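Local coordinates for protein protease (Helicobacter pylori, PDB 5EUF) that probably acts as a zinc-dependent peptidase of the M16 family, a virulence factor that cleaves the human junctional adhesion molecule JAM-A and weakens the gastric epithelial barrier, at residues I95-S98 and E99-D103. Numbering follows the deposited sequence.
Sequences IKTS and EANLD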
ATOM      1  N   ILE B  95       6.448  15.991  29.806  1.00 28.02           N
ATOM      2  CA  ILE B  95       6.127  15.961  31.228  1.00 33.90           C
ATOM      3  C   ILE B  95       5.600  17.316  31.689  1.00 28.49           C
ATOM      4  O   ILE B  95       6.222  18.349  31.442  1.00 26.16           O
ATOM      5  CB  ILE B  95       7.357  15.590  32.088  1.00 33.22           C
ATOM      6  CG1 ILE B  95       7.814  14.160  31.795  1.00 24.79           C
ATOM      7  CG2 ILE B  95       7.043  15.737  33.566  1.00 23.52           C
ATOM      8  CD1 ILE B  95       9.019  13.734  32.607  1.00 26.67           C
ATOM      9  N   LYS B  96       4.446  17.306  32.351  1.00 29.60           N
ATOM     10  CA  LYS B  96       3.888  18.513  32.952  1.00 35.81           C
ATOM     11  C   LYS B  96       4.283  18.609  34.418  1.00 40.99           C
ATOM     12  O   LYS B  96       3.869  17.783  35.228  1.00 54.37           O
ATOM     13  CB  LYS B  96       2.365  18.529  32.825  1.00 49.02           C
ATOM     14  CG  LYS B  96       1.853  18.960  31.467  1.00 59.13           C
ATOM     15  CD  LYS B  96       2.163  20.423  31.218  1.00 62.48           C
ATOM     16  CE  LYS B  96       1.490  21.312  32.247  1.00 62.12           C
ATOM     17  NZ  LYS B  96       1.754  22.749  31.972  1.00 68.33           N
ATOM     18  N   THR B  97       5.082  19.613  34.761  1.00 32.92           N
ATOM     19  CA  THR B  97       5.512  19.781  36.145  1.00 47.78           C
ATOM     20  C   THR B  97       5.974  21.209  36.428  1.00 52.26           C
ATOM     21  O   THR B  97       5.608  22.143  35.713  1.00 41.67           O
ATOM     22  CB  THR B  97       6.644  18.791  36.498  1.00 42.44           C
ATOM     23  OG1 THR B  97       7.102  19.041  37.833  1.00 55.68           O
ATOM     24  CG2 THR B  97       7.805  18.931  35.525  1.00 26.60           C
ATOM     25  N   SER B  98       6.764  21.374  37.485  1.00 50.95           N
ATOM     26  CA  SER B  98       7.326  22.676  37.822  1.00 44.63           C
ATOM     27  C   SER B  98       8.813  22.714  37.485  1.00 43.15           C
ATOM     28  O   SER B  98       9.389  21.700  37.090  1.00 55.59           O
ATOM     29  CB  SER B  98       7.106  22.995  39.300  1.00 37.66           C
ATOM     30  OG  SER B  98       7.713  22.018  40.124  1.00 50.37           O
ATOM     31  N   GLU B  99       9.432  23.880  37.641  1.00 35.98           N
ATOM     32  CA  GLU B  99      10.839  24.044  37.282  1.00 39.25           C
ATOM     33  C   GLU B  99      11.742  23.299  38.259  1.00 41.43           C
ATOM     34  O   GLU B  99      12.897  23.001  37.948  1.00 44.88           O
ATOM     35  CB  GLU B  99      11.219  25.528  37.228  1.00 48.37           C
ATOM     36  CG  GLU B  99      11.458  26.179  38.586  1.00 73.05           C
ATOM     37  CD  GLU B  99      12.913  26.121  39.017  1.00 76.03           C
ATOM     38  OE1 GLU B  99      13.773  25.808  38.165  1.00 75.25           O
ATOM     39  OE2 GLU B  99      13.194  26.382  40.206  1.00 77.42           O
ATOM     40  N   ALA B 100      11.211  22.999  39.440  1.00 33.72           N
ATOM     41  CA  ALA B 100      11.959  22.260  40.445  1.00 45.05           C
ATOM     42  C   ALA B 100      12.205  20.825  39.988  1.00 58.01           C
ATOM     43  O   ALA B 100      13.160  20.181  40.420  1.00 76.31           O
ATOM     44  CB  ALA B 100      11.224  22.277  41.776  1.00 35.81           C
ATOM     45  N   ASN B 101      11.340  20.332  39.106  1.00 43.13           N
ATOM     46  CA  ASN B 101      11.464  18.973  38.595  1.00 36.13           C
ATOM     47  C   ASN B 101      11.972  18.934  37.159  1.00 39.69           C
ATOM     48  O   ASN B 101      11.891  17.903  36.493  1.00 39.13           O
ATOM     49  CB  ASN B 101      10.123  18.246  38.694  1.00 34.82           C
ATOM     50  CG  ASN B 101       9.674  18.051  40.127  1.00 45.67           C
ATOM     51  OD1 ASN B 101       8.561  18.423  40.497  1.00 52.20           O
ATOM     52  ND2 ASN B 101      10.544  17.472  40.944  1.00 47.45           N
ATOM     53  N   LEU B 102      12.499  20.058  36.689  1.00 46.52           N
ATOM     54  CA  LEU B 102      13.087  20.125  35.356  1.00 43.37           C
ATOM     55  C   LEU B 102      14.276  19.182  35.230  1.00 37.36           C
ATOM     56  O   LEU B 102      14.425  18.485  34.228  1.00 40.94           O
ATOM     57  CB  LEU B 102      13.523  21.553  35.030  1.00 33.75           C
ATOM     58  CG  LEU B 102      14.309  21.686  33.724  1.00 33.55           C
ATOM     59  CD1 LEU B 102      13.430  21.343  32.531  1.00 26.56           C
ATOM     60  CD2 LEU B 102      14.900  23.077  33.585  1.00 31.89           C
ATOM     61  N   ASP B 103      15.119  19.166  36.259  1.00 40.41           N
ATOM     62  CA  ASP B 103      16.333  18.359  36.244  1.00 39.91           C
ATOM     63  C   ASP B 103      16.023  16.866  36.208  1.00 35.14           C
ATOM     64  O   ASP B 103      16.597  16.126  35.410  1.00 35.35           O
ATOM     65  CB  ASP B 103      17.202  18.681  37.459  1.00 37.52           C
ATOM     66  CG  ASP B 103      18.580  18.060  37.366  1.00 47.44           C
ATOM     67  OD1 ASP B 103      19.454  18.662  36.708  1.00 54.61           O
ATOM     68  OD2 ASP B 103      18.792  16.974  37.947  1.00 52.16           O
TER
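Thr97 and Asn101 meet in a tight turn at the protein surface, a local contact made where strand 91-98 ends and the chain turns into helix 102-113. One backbone hydrogen bond closes the turn: Asn101 N donates to Ser98 O at 3.1 Å, with a somewhat bent N-H...O angle of 149°. Because this bond joins residues three apart and the two between them, Glu99 and Ala100, both have helical backbones in a short 3-10 segment, residues 98-101 form a type I beta turn that leads into the helix. This is a strand-to-helix connection in the M16 peptidase domain: the strand is an inner member of a mixed sheet, bonded through Ile95 and Thr97 to strand 30-37 and through Lys96 to Val81. Asn101 occupies the N-cap position, yet its side chain makes no capping bond and instead reaches back to the strand. There it crosses the Thr97 side chain at about a right angle. With chi1 at 176°, Thr97 OG1 lies opposite the backbone N and beside the carbonyl carbon, which turns it to Asn101. Both OG1 and CG2 of Thr97 lie against Asn101 CB, CG2 at 4.0 Å from that carbon. Phe78 touches both side chains. Ser98 OG packs more loosely, 3.9 Å from Ala100 CB. Leu102, buried, turns to Ile31 and Val33 of the sheet and Leu208 of helix 202-213.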